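Local coordinates for protein putative uronate isomerase (Thermotoga maritima, PDB 4NAR) that probably acts as a lactate racemase, interconverting the two enantiomers of lactate, at residues V29-V35 and D141-F147; K62-N68 and R93-H99; R266-V272 and D406-I412; D374-T379 and L391-P396. All coordinates share one frame; numbering follows the deposited sequence.

Contact 1: residues V29-V35 and D141-F147; sequences VKKVLVV and DFDAIFF
Strands 31-35 and 144-147 run parallel, their short axes 4.7 Å apart at 15°, and Leu33 lies at the middle of the ladder: Leu33 N donates to Ala144 O, Leu33 O accepts from Phe146 N, and Val35 N returns to Phe146 O. Before the regular ladder the chain entering the second strand clasps the first. Asp143 N gives a 2.8 Å bond to Lys31 O, while Asp143 OD1 takes the amide of Lys30 at 3.1 Å on its anti side and, weakly, that of Lys31. Phe142 lies beside this clasp. With CG turned anti to the carbonyl carbon (chi1 -71°), its ring lies against Leu33, whose CB stands 3.6 Å from the ring centroid and almost exactly on the normal, a CH-pi contact. The side chain of Lys31 bends past the same ring to put NZ 2.9 Å from Asp141 OD1, a salt bridge made through the syn lone pair; the ammonium also makes an off-centre cation-pi contact with Phe142. Without the ring, as with an alanine here, Leu33 CB would probably lose its aromatic partner and Lys31 would be freer to swing away from Asp141. These strands fall in the lactate racemase N-terminal family region and are central members of a mixed sheet, with strand 63-68 bonded to the other edge of 31-36. On the face carrying Val32 and Val34, Phe146 crosses Val32 at about a right angle and presents its edge, CE1, to Val32 CG2 at 3.5 Å. On the Leu33 face, Val35 lies alongside Phe147, CB 3.7 Å from CD1.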
# COMPACT_ATOMS: atom_id res chain seq x y z
N VAL A 29 1.23 -16.67 26.81
CA VAL A 29 1.67 -16.80 25.43
C VAL A 29 2.24 -18.17 25.13
O VAL A 29 3.37 -18.48 25.51
CB VAL A 29 2.70 -15.74 25.03
CG1 VAL A 29 2.00 -14.52 24.45
CG2 VAL A 29 3.57 -15.36 26.23
N LYS A 30 1.45 -19.00 24.45
CA LYS A 30 2.00 -20.18 23.82
C LYS A 30 1.93 -20.02 22.31
O LYS A 30 2.92 -20.24 21.62
CB LYS A 30 1.34 -21.48 24.31
CG LYS A 30 -0.06 -21.31 24.87
CD LYS A 30 -0.54 -22.55 25.62
CE LYS A 30 -0.94 -23.68 24.68
NZ LYS A 30 -2.25 -24.31 25.07
N LYS A 31 0.77 -19.57 21.81
CA LYS A 31 0.53 -19.37 20.37
C LYS A 31 0.33 -17.88 20.04
O LYS A 31 -0.58 -17.22 20.58
CB LYS A 31 -0.72 -20.15 19.94
CG LYS A 31 -0.48 -21.46 19.22
CD LYS A 31 -1.22 -21.43 17.88
CE LYS A 31 -1.86 -22.76 17.50
NZ LYS A 31 -2.62 -22.62 16.21
N VAL A 32 1.16 -17.36 19.14
CA VAL A 32 1.14 -15.96 18.76
C VAL A 32 1.11 -15.81 17.22
O VAL A 32 1.65 -16.66 16.51
CB VAL A 32 2.39 -15.25 19.34
CG1 VAL A 32 3.07 -14.34 18.33
CG2 VAL A 32 2.05 -14.52 20.63
N LEU A 33 0.48 -14.76 16.72
CA LEU A 33 0.48 -14.48 15.28
C LEU A 33 1.04 -13.09 15.01
O LEU A 33 0.61 -12.09 15.63
CB LEU A 33 -0.93 -14.59 14.68
CG LEU A 33 -1.13 -14.24 13.20
CD1 LEU A 33 -0.32 -15.16 12.29
CD2 LEU A 33 -2.60 -14.28 12.80
N VAL A 34 1.99 -13.01 14.08
CA VAL A 34 2.52 -11.72 13.65
C VAL A 34 2.17 -11.47 12.20
O VAL A 34 2.62 -12.18 11.29
CB VAL A 34 4.06 -11.61 13.87
CG1 VAL A 34 4.59 -10.26 13.33
CG2 VAL A 34 4.41 -11.77 15.34
N VAL A 35 1.34 -10.45 11.99
CA VAL A 35 0.96 -9.99 10.66
C VAL A 35 1.91 -8.83 10.28
O VAL A 35 2.05 -7.86 11.04
CB VAL A 35 -0.53 -9.55 10.61
CG1 VAL A 35 -0.91 -9.06 9.23
CG2 VAL A 35 -1.45 -10.72 11.02
N ASP A 141 -6.89 -20.21 17.42
CA ASP A 141 -6.61 -20.08 18.86
C ASP A 141 -5.31 -19.33 19.18
O ASP A 141 -4.38 -19.90 19.76
CB ASP A 141 -6.61 -21.47 19.53
CG ASP A 141 -5.65 -22.46 18.86
OD1 ASP A 141 -5.02 -22.11 17.83
OD2 ASP A 141 -5.53 -23.62 19.35
N PHE A 142 -5.24 -18.05 18.83
CA PHE A 142 -4.05 -17.26 19.20
C PHE A 142 -4.25 -16.52 20.51
O PHE A 142 -5.36 -16.09 20.83
CB PHE A 142 -3.63 -16.30 18.09
CG PHE A 142 -3.04 -16.99 16.89
CD1 PHE A 142 -1.80 -17.63 16.98
CD2 PHE A 142 -3.73 -17.03 15.68
CE1 PHE A 142 -1.25 -18.30 15.88
CE2 PHE A 142 -3.20 -17.70 14.56
CZ PHE A 142 -1.95 -18.33 14.66
N ASP A 143 -3.18 -16.39 21.28
CA ASP A 143 -3.24 -15.65 22.54
C ASP A 143 -3.02 -14.17 22.28
O ASP A 143 -3.51 -13.31 23.03
CB ASP A 143 -2.21 -16.19 23.53
CG ASP A 143 -2.52 -17.61 23.98
OD1 ASP A 143 -1.60 -18.46 23.90
OD2 ASP A 143 -3.67 -17.86 24.40
N ALA A 144 -2.26 -13.86 21.23
CA ALA A 144 -2.05 -12.48 20.84
C ALA A 144 -1.76 -12.40 19.36
O ALA A 144 -1.16 -13.32 18.77
CB ALA A 144 -0.91 -11.84 21.64
N ILE A 145 -2.23 -11.31 18.75
CA ILE A 145 -1.95 -11.04 17.35
C ILE A 145 -1.32 -9.66 17.26
O ILE A 145 -1.89 -8.68 17.74
CB ILE A 145 -3.22 -11.07 16.51
CG1 ILE A 145 -3.97 -12.38 16.75
CG2 ILE A 145 -2.86 -10.91 15.04
CD1 ILE A 145 -5.17 -12.57 15.83
N PHE A 146 -0.14 -9.60 16.65
CA PHE A 146 0.62 -8.37 16.56
C PHE A 146 0.65 -7.94 15.12
O PHE A 146 1.11 -8.68 14.25
CB PHE A 146 2.04 -8.62 17.04
CG PHE A 146 2.11 -9.22 18.42
CD1 PHE A 146 2.25 -10.58 18.59
CD2 PHE A 146 2.01 -8.40 19.55
CE1 PHE A 146 2.30 -11.14 19.87
CE2 PHE A 146 2.05 -8.95 20.82
CZ PHE A 146 2.21 -10.32 20.98
N PHE A 147 0.14 -6.76 14.85
CA PHE A 147 0.15 -6.25 13.49
C PHE A 147 1.23 -5.17 13.41
O PHE A 147 1.07 -4.07 13.96
CB PHE A 147 -1.20 -5.63 13.14
CG PHE A 147 -2.38 -6.58 13.20
CD1 PHE A 147 -2.90 -7.14 12.04
CD2 PHE A 147 -2.99 -6.89 14.43
CE1 PHE A 147 -4.01 -8.01 12.09
CE2 PHE A 147 -4.09 -7.76 14.49
CZ PHE A 147 -4.60 -8.31 13.32

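Contact 2: residues K62-N68 and R93-H99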
# COMPACT_ATOMS: atom_id res chain seq x y z
N LYS A 62 5.35 -20.95 22.69
CA LYS A 62 5.40 -22.25 22.03
C LYS A 62 5.37 -22.16 20.50
O LYS A 62 6.08 -22.88 19.80
CB LYS A 62 4.26 -23.14 22.53
CG LYS A 62 4.33 -23.45 24.03
CD LYS A 62 5.60 -24.23 24.37
CE LYS A 62 6.25 -23.73 25.66
NZ LYS A 62 7.75 -23.84 25.59
N GLU A 63 4.56 -21.24 19.98
CA GLU A 63 4.33 -21.16 18.55
C GLU A 63 4.28 -19.71 18.03
O GLU A 63 3.46 -18.90 18.48
CB GLU A 63 3.03 -21.86 18.21
CG GLU A 63 3.19 -22.96 17.22
CD GLU A 63 2.22 -24.09 17.46
OE1 GLU A 63 1.31 -24.29 16.63
OE2 GLU A 63 2.38 -24.79 18.49
N PHE A 64 5.15 -19.42 17.08
CA PHE A 64 5.29 -18.08 16.53
C PHE A 64 4.94 -18.16 15.05
O PHE A 64 5.76 -18.57 14.22
CB PHE A 64 6.73 -17.62 16.72
CG PHE A 64 6.97 -16.18 16.36
CD1 PHE A 64 7.41 -15.82 15.09
CD2 PHE A 64 6.77 -15.17 17.32
CE1 PHE A 64 7.63 -14.47 14.76
CE2 PHE A 64 6.99 -13.82 17.01
CZ PHE A 64 7.42 -13.47 15.74
N HIS A 65 3.70 -17.82 14.73
CA HIS A 65 3.22 -17.84 13.36
C HIS A 65 3.31 -16.44 12.74
O HIS A 65 3.11 -15.43 13.42
CB HIS A 65 1.79 -18.35 13.32
CG HIS A 65 1.66 -19.81 13.66
ND1 HIS A 65 1.45 -20.78 12.70
CD2 HIS A 65 1.70 -20.45 14.85
CE1 HIS A 65 1.37 -21.96 13.29
NE2 HIS A 65 1.52 -21.79 14.59
N THR A 66 3.61 -16.37 11.44
CA THR A 66 3.58 -15.07 10.77
C THR A 66 2.70 -15.09 9.53
O THR A 66 2.50 -16.14 8.92
CB THR A 66 5.00 -14.54 10.42
OG1 THR A 66 5.32 -14.84 9.04
CG2 THR A 66 6.05 -15.13 11.40
N LEU A 67 2.16 -13.92 9.18
CA LEU A 67 1.26 -13.79 8.04
C LEU A 67 1.70 -12.58 7.24
O LEU A 67 1.79 -11.45 7.76
CB LEU A 67 -0.20 -13.60 8.49
CG LEU A 67 -1.38 -14.22 7.71
CD1 LEU A 67 -2.64 -13.40 7.96
CD2 LEU A 67 -1.14 -14.39 6.21
N ASN A 68 1.98 -12.83 5.97
CA ASN A 68 2.36 -11.79 5.05
C ASN A 68 1.12 -11.04 4.59
O ASN A 68 0.29 -11.60 3.86
CB ASN A 68 3.06 -12.41 3.84
CG ASN A 68 3.51 -11.37 2.84
OD1 ASN A 68 4.32 -10.50 3.16
ND2 ASN A 68 2.97 -11.45 1.61
N ARG A 93 9.21 -23.66 16.24
CA ARG A 93 8.30 -22.69 16.89
C ARG A 93 7.95 -21.52 15.95
O ARG A 93 7.05 -20.73 16.23
CB ARG A 93 8.82 -22.14 18.24
CG ARG A 93 9.38 -23.22 19.19
CD ARG A 93 9.20 -22.86 20.66
NE ARG A 93 9.66 -23.93 21.56
CZ ARG A 93 8.99 -25.07 21.79
NH1 ARG A 93 7.83 -25.32 21.19
NH2 ARG A 93 9.50 -25.97 22.63
N VAL A 94 8.66 -21.45 14.81
CA VAL A 94 8.42 -20.38 13.84
C VAL A 94 7.79 -20.90 12.54
O VAL A 94 8.31 -21.83 11.91
CB VAL A 94 9.71 -19.60 13.55
CG1 VAL A 94 9.47 -18.49 12.53
CG2 VAL A 94 10.26 -19.01 14.84
N PHE A 95 6.67 -20.30 12.14
CA PHE A 95 5.94 -20.73 10.95
C PHE A 95 5.50 -19.54 10.10
O PHE A 95 4.61 -18.78 10.51
CB PHE A 95 4.71 -21.55 11.35
CG PHE A 95 5.02 -22.74 12.23
CD1 PHE A 95 4.97 -22.63 13.61
CD2 PHE A 95 5.36 -23.97 11.67
CE1 PHE A 95 5.25 -23.72 14.43
CE2 PHE A 95 5.64 -25.08 12.48
CZ PHE A 95 5.59 -24.95 13.86
N PHE A 96 6.11 -19.38 8.93
CA PHE A 96 5.73 -18.31 8.01
C PHE A 96 4.49 -18.73 7.24
O PHE A 96 4.32 -19.91 6.92
CB PHE A 96 6.84 -18.04 6.99
CG PHE A 96 8.17 -17.69 7.61
CD1 PHE A 96 8.25 -16.75 8.63
CD2 PHE A 96 9.36 -18.31 7.17
CE1 PHE A 96 9.51 -16.42 9.21
CE2 PHE A 96 10.60 -17.98 7.73
CZ PHE A 96 10.68 -17.04 8.76
N HIS A 97 3.63 -17.76 6.92
CA HIS A 97 2.48 -18.02 6.05
C HIS A 97 2.36 -16.90 5.02
O HIS A 97 2.50 -15.71 5.33
CB HIS A 97 1.16 -18.12 6.84
CG HIS A 97 1.18 -19.14 7.96
ND1 HIS A 97 0.84 -20.46 7.76
CD2 HIS A 97 1.48 -19.00 9.27
CE1 HIS A 97 0.94 -21.11 8.92
NE2 HIS A 97 1.33 -20.25 9.84
N ASN A 98 2.11 -17.29 3.78
CA ASN A 98 1.63 -16.32 2.81
C ASN A 98 0.12 -16.15 2.95
O ASN A 98 -0.59 -17.06 3.44
CB ASN A 98 1.99 -16.73 1.37
CG ASN A 98 3.40 -16.33 0.98
OD1 ASN A 98 3.67 -15.16 0.68
ND2 ASN A 98 4.31 -17.30 0.97
N HIS A 99 -0.38 -14.98 2.55
CA HIS A 99 -1.82 -14.75 2.45
C HIS A 99 -2.28 -15.37 1.12
O HIS A 99 -1.46 -15.54 0.22
CB HIS A 99 -2.12 -13.24 2.51
CG HIS A 99 -3.57 -12.91 2.37
ND1 HIS A 99 -4.57 -13.64 2.97
CD2 HIS A 99 -4.19 -11.90 1.68
CE1 HIS A 99 -5.75 -13.11 2.66
NE2 HIS A 99 -5.54 -12.06 1.89
O HOH W 1 1.37 -13.68 0.63
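A beta-alpha-beta unit, strand 63-68, helix 78-85 and strand 94-97, closes here as its two parallel strands, both in the lactate racemase N-terminal family region, pair at the margin of a mixed sheet. His65 is the hub of one face. Its ring lies in an offset stack with Phe95, centroids 4.8 Å apart and planes at 23°, and Phe95 CD1 sits over the imidazole towards its rim. Both ring nitrogens are engaged: ND1 meets His97 NE2 at 2.9 Å in a nearly straight bond (176°) between imidazoles that are almost coplanar and rim to rim, whereas NE2 donates within the ring plane to the anti lone pair of Glu63 OE1. Were His65 a leucine, Glu63 and His97 would probably lose this shared partner and Phe95 its stacking ring. The backbone ladder carries bonds from Phe95 N to Phe64 O and from Thr66 N to Phe95 O. On the reverse face Thr66 OG1 lies at the edge of the Phe96 ring and bonds to His36; Phe96 itself stacks on Phe81 of the helix. At the far end one water accepts from Asn68 ND2 at 2.9 Å and from His99 N, and donates to Asn98 OD1 at 2.7 Å, an oxygen that also accepts from Met76 N.

Contact 3: residues R266-V272 and D406-I412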
# COMPACT_ATOMS: atom_id res chain seq x y z
N ARG A 266 8.14 25.63 -8.24
CA ARG A 266 7.74 25.70 -9.64
C ARG A 266 7.22 24.34 -10.07
O ARG A 266 7.77 23.32 -9.67
CB ARG A 266 8.95 26.05 -10.50
CG ARG A 266 8.63 26.74 -11.82
CD ARG A 266 9.84 27.57 -12.28
NE ARG A 266 10.67 27.93 -11.13
CZ ARG A 266 11.92 27.51 -10.94
NH1 ARG A 266 12.50 26.72 -11.85
NH2 ARG A 266 12.59 27.87 -9.86
N PRO A 267 6.15 24.33 -10.89
CA PRO A 267 5.69 23.08 -11.51
C PRO A 267 6.82 22.40 -12.29
O PRO A 267 7.66 23.09 -12.88
CB PRO A 267 4.60 23.56 -12.47
CG PRO A 267 4.06 24.83 -11.81
CD PRO A 267 5.28 25.48 -11.20
N LEU A 268 6.84 21.07 -12.30
CA LEU A 268 7.91 20.34 -12.99
C LEU A 268 7.55 20.04 -14.44
O LEU A 268 6.41 19.68 -14.74
CB LEU A 268 8.22 19.03 -12.27
CG LEU A 268 8.74 19.11 -10.83
CD1 LEU A 268 9.00 17.70 -10.29
CD2 LEU A 268 10.01 19.98 -10.77
N ARG A 269 8.53 20.17 -15.34
CA ARG A 269 8.32 19.76 -16.72
C ARG A 269 8.80 18.32 -16.92
O ARG A 269 8.29 17.59 -17.78
CB ARG A 269 9.01 20.74 -17.69
CG ARG A 269 9.87 20.06 -18.76
CD ARG A 269 9.79 20.76 -20.12
NE ARG A 269 8.43 20.77 -20.68
CZ ARG A 269 7.81 19.72 -21.23
NH1 ARG A 269 8.40 18.53 -21.30
NH2 ARG A 269 6.57 19.87 -21.70
N ARG A 270 9.75 17.90 -16.09
CA ARG A 270 10.29 16.55 -16.14
C ARG A 270 10.56 16.05 -14.73
O ARG A 270 11.19 16.74 -13.92
CB ARG A 270 11.59 16.51 -16.96
CG ARG A 270 11.41 16.11 -18.42
CD ARG A 270 12.23 16.99 -19.37
NE ARG A 270 13.65 17.01 -19.06
CZ ARG A 270 14.56 16.20 -19.60
NH1 ARG A 270 14.19 15.28 -20.49
NH2 ARG A 270 15.84 16.31 -19.25
N ALA A 271 10.09 14.84 -14.43
CA ALA A 271 10.40 14.18 -13.17
C ALA A 271 10.78 12.74 -13.47
O ALA A 271 10.01 12.00 -14.10
CB ALA A 271 9.21 14.23 -12.21
N VAL A 272 11.97 12.33 -13.04
CA VAL A 272 12.36 10.93 -13.13
C VAL A 272 12.21 10.30 -11.75
O VAL A 272 12.92 10.67 -10.81
CB VAL A 272 13.81 10.74 -13.63
CG1 VAL A 272 14.20 9.26 -13.58
CG2 VAL A 272 13.97 11.27 -15.05
N ASP A 406 18.48 20.51 -14.91
CA ASP A 406 17.97 21.80 -15.36
C ASP A 406 16.91 22.33 -14.39
O ASP A 406 16.38 21.58 -13.56
CB ASP A 406 17.40 21.65 -16.77
CG ASP A 406 17.25 20.19 -17.18
OD1 ASP A 406 16.12 19.66 -17.08
OD2 ASP A 406 18.26 19.57 -17.57
N GLU A 407 16.60 23.62 -14.50
CA GLU A 407 15.74 24.26 -13.50
C GLU A 407 14.39 23.57 -13.24
O GLU A 407 13.96 23.51 -12.09
CB GLU A 407 15.53 25.74 -13.84
CG GLU A 407 14.70 25.99 -15.07
CD GLU A 407 14.73 27.44 -15.52
OE1 GLU A 407 15.84 27.95 -15.79
OE2 GLU A 407 13.65 28.06 -15.59
N ASP A 408 13.75 23.04 -14.29
CA ASP A 408 12.42 22.43 -14.11
C ASP A 408 12.37 20.91 -14.33
O ASP A 408 11.34 20.35 -14.73
CB ASP A 408 11.38 23.17 -14.95
CG ASP A 408 11.10 24.57 -14.43
OD1 ASP A 408 11.49 24.87 -13.28
OD2 ASP A 408 10.48 25.38 -15.16
N SER A 409 13.48 20.24 -14.04
CA SER A 409 13.51 18.78 -14.01
C SER A 409 13.90 18.30 -12.62
O SER A 409 14.48 19.06 -11.83
CB SER A 409 14.47 18.23 -15.06
OG SER A 409 14.12 18.70 -16.35
N LEU A 410 13.59 17.05 -12.31
CA LEU A 410 13.89 16.50 -11.00
C LEU A 410 14.23 15.02 -11.06
O LEU A 410 13.49 14.22 -11.66
CB LEU A 410 12.72 16.73 -10.03
CG LEU A 410 12.96 17.67 -8.84
CD1 LEU A 410 12.09 17.26 -7.66
CD2 LEU A 410 14.45 17.75 -8.43
N TRP A 411 15.34 14.66 -10.44
CA TRP A 411 15.79 13.28 -10.30
C TRP A 411 15.44 12.87 -8.87
O TRP A 411 16.11 13.28 -7.92
CB TRP A 411 17.29 13.21 -10.56
CG TRP A 411 17.90 11.85 -10.66
CD1 TRP A 411 18.57 11.18 -9.68
CD2 TRP A 411 17.95 11.01 -11.83
NE1 TRP A 411 19.02 9.97 -10.15
CE2 TRP A 411 18.65 9.84 -11.47
CE3 TRP A 411 17.46 11.13 -13.13
CZ2 TRP A 411 18.88 8.80 -12.37
CZ3 TRP A 411 17.68 10.10 -14.02
CH2 TRP A 411 18.38 8.95 -13.64
N ILE A 412 14.39 12.08 -8.73
CA ILE A 412 13.83 11.73 -7.43
C ILE A 412 14.34 10.39 -6.94
O ILE A 412 14.03 9.34 -7.52
CB ILE A 412 12.28 11.67 -7.49
CG1 ILE A 412 11.73 12.95 -8.14
CG2 ILE A 412 11.68 11.46 -6.09
CD1 ILE A 412 10.22 12.89 -8.39
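Asp408, Val272 and Arg266 bury the most surface where these two segments meet, and they show how a parallel pairing can be polar at one end and apolar at the other. Asp408 works through both backbone and side chain. Its carbonyl oxygen takes two amides in the carbonyl plane, from Arg269 N at 2.9 Å and Arg270 N at 3.2 Å, which grips the corner the first chain turns at Arg269. Its carboxylate, with CG anti to the carbonyl carbon (chi1 -69°), reaches the other way to Arg266, crossing that side chain at about a right angle. OD1 forms a salt bridge with NH1 on its syn side; the guanidinium and carboxylate planes are 42° apart and the bond is bent. On the face that carries Ser409, Arg270 NE donates in its guanidinium plane to Ser409 OG at 3.2 Å, while Ser409 N closes the type I turn 406-409 on Asp406 O. At the other end Val272 lies alongside Trp411, CG1 touching CZ3 of the indole at 3.6 Å. Its backbone bonds on either side, Val272 N to Leu410 O at 2.8 Å and Ile412 N to Val272 O at 2.9 Å, are both nearly straight. Strand 409-412 is an outermost member of a parallel five-stranded sheet; strand 268-274 separates it from strand 302-308, whose Ile305 and Tyr307 also pack on Val272.

Contact 4: residues D374-T379 and L391-P396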
# COMPACT_ATOMS: atom_id res chain seq x y z
N ASP A 374 2.24 13.40 -19.26
CA ASP A 374 2.61 12.12 -19.88
C ASP A 374 3.26 11.19 -18.84
O ASP A 374 3.96 11.65 -17.94
CB ASP A 374 3.57 12.35 -21.05
CG ASP A 374 3.64 11.15 -22.01
OD1 ASP A 374 4.30 11.28 -23.08
OD2 ASP A 374 3.04 10.09 -21.72
N VAL A 375 3.01 9.89 -18.96
CA VAL A 375 3.63 8.90 -18.08
C VAL A 375 4.47 7.95 -18.92
O VAL A 375 3.95 7.27 -19.82
CB VAL A 375 2.58 8.03 -17.33
CG1 VAL A 375 3.28 6.97 -16.47
CG2 VAL A 375 1.65 8.92 -16.50
N ILE A 376 5.76 7.88 -18.62
CA ILE A 376 6.66 7.10 -19.45
C ILE A 376 7.28 5.96 -18.65
O ILE A 376 7.72 6.15 -17.51
CB ILE A 376 7.75 8.00 -20.06
CG1 ILE A 376 7.08 9.02 -21.00
CG2 ILE A 376 8.81 7.18 -20.81
CD1 ILE A 376 7.60 10.45 -20.81
N LEU A 377 7.27 4.77 -19.24
CA LEU A 377 7.90 3.61 -18.64
C LEU A 377 9.32 3.46 -19.17
O LEU A 377 9.53 3.20 -20.37
CB LEU A 377 7.09 2.35 -18.94
CG LEU A 377 5.73 2.17 -18.26
CD1 LEU A 377 5.24 0.70 -18.30
CD2 LEU A 377 5.77 2.69 -16.82
N ALA A 378 10.30 3.63 -18.29
CA ALA A 378 11.70 3.34 -18.63
C ALA A 378 12.11 2.04 -17.92
O ALA A 378 12.82 2.06 -16.91
CB ALA A 378 12.62 4.50 -18.24
N THR A 379 11.64 0.93 -18.47
CA THR A 379 11.75 -0.38 -17.83
C THR A 379 12.15 -1.41 -18.89
O THR A 379 12.46 -1.03 -20.03
CB THR A 379 10.40 -0.80 -17.18
OG1 THR A 379 9.55 -1.40 -18.16
CG2 THR A 379 9.67 0.40 -16.57
N LEU A 391 0.90 3.91 -22.71
CA LEU A 391 1.95 4.58 -21.95
C LEU A 391 3.16 4.93 -22.85
O LEU A 391 3.35 4.32 -23.91
CB LEU A 391 2.39 3.68 -20.79
CG LEU A 391 1.90 4.02 -19.37
CD1 LEU A 391 0.59 4.78 -19.36
CD2 LEU A 391 1.83 2.76 -18.46
N GLY A 392 3.97 5.90 -22.42
CA GLY A 392 5.18 6.25 -23.14
C GLY A 392 6.33 5.29 -22.87
O GLY A 392 6.21 4.39 -22.02
N TYR A 393 7.45 5.49 -23.57
CA TYR A 393 8.63 4.63 -23.40
C TYR A 393 9.94 5.43 -23.46
O TYR A 393 10.07 6.38 -24.22
CB TYR A 393 8.67 3.54 -24.48
CG TYR A 393 9.95 2.70 -24.48
CD1 TYR A 393 11.04 3.04 -25.28
CD2 TYR A 393 10.05 1.57 -23.66
CE1 TYR A 393 12.20 2.27 -25.27
CE2 TYR A 393 11.21 0.79 -23.65
CZ TYR A 393 12.27 1.14 -24.46
OH TYR A 393 13.41 0.37 -24.44
N MSE A 394 10.91 5.01 -22.65
CA MSE A 394 12.29 5.48 -22.80
C MSE A 394 13.21 4.31 -22.52
O MSE A 394 12.98 3.53 -21.59
CB MSE A 394 12.62 6.65 -21.86
CG MSE A 394 12.34 8.02 -22.44
SE MSE A 394 12.89 9.47 -21.22
CE MSE A 394 11.94 10.94 -22.10
N ASP A 395 14.24 4.18 -23.36
CA ASP A 395 15.28 3.19 -23.16
C ASP A 395 15.89 3.47 -21.79
O ASP A 395 16.44 4.56 -21.59
CB ASP A 395 16.34 3.34 -24.24
CG ASP A 395 17.30 2.16 -24.31
OD1 ASP A 395 17.44 1.40 -23.31
OD2 ASP A 395 17.93 1.99 -25.39
N PRO A 396 15.79 2.50 -20.86
CA PRO A 396 16.32 2.66 -19.49
C PRO A 396 17.83 2.84 -19.47
O PRO A 396 18.36 3.44 -18.52
CB PRO A 396 15.94 1.33 -18.80
CG PRO A 396 15.75 0.35 -19.94
CD PRO A 396 15.15 1.19 -21.05
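Ile376 packs over the backbone of Gly392 and Tyr393, and its side chain can be followed outward atom by atom. Ile376 CB stands 4.2 Å from Gly392 C. From there CG1 turns towards Gly392 CA, 4.0 Å away, and a CB on Gly392 would probably clash with Ile376 CG1. The other branch, CG2, anti to the backbone N, lies against the backbone of Tyr393, 3.4 Å from Tyr393 C, and also meets CB and CG of Met394, a selenomethionine. Gln303 and Ile305 of strand 302-308 are further neighbours of the isoleucine side chain. The strands bond in parallel around it, with Gly392 N to Val375 O at 2.9 Å and Leu377 N to Gly392 O at 3.0 Å. On the opposite face Leu377 CG touches Leu391 CD2 at 3.9 Å. Helix 383-388 links the two strands in a beta-alpha-beta unit. Met394 N reaches Leu377 O at 3.2 Å from well above the carbonyl plane. The contact thus rests on three backbone bonds and apolar packing, with no salt bridge between the segments, which suggests that main-chain bonding and apolar fit, more than charge, hold these strands together.

Overall arrangement
The four contacts form two pairs, one per sheet, on opposite sides of the chain's centre. Contacts 1 and 2, with centres 9 Å apart, share a mixed sheet: strands 144-150, 31-36, 63-68 and 94-97, all in the lactate racemase N-terminal family region, lie in that order, and contact 2 forms within the span contact 1 closes. Both close before contacts 3 and 4 open. Contacts 3 and 4, about 16 Å apart between centres, occupy the two margins of the later parallel sheet. Here too the shorter span, contact 4, falls within the longer. Centres of different pairs are 39 to 47 Å apart, so the two sheets are built separately, each joining nearby and distant parts of the chain.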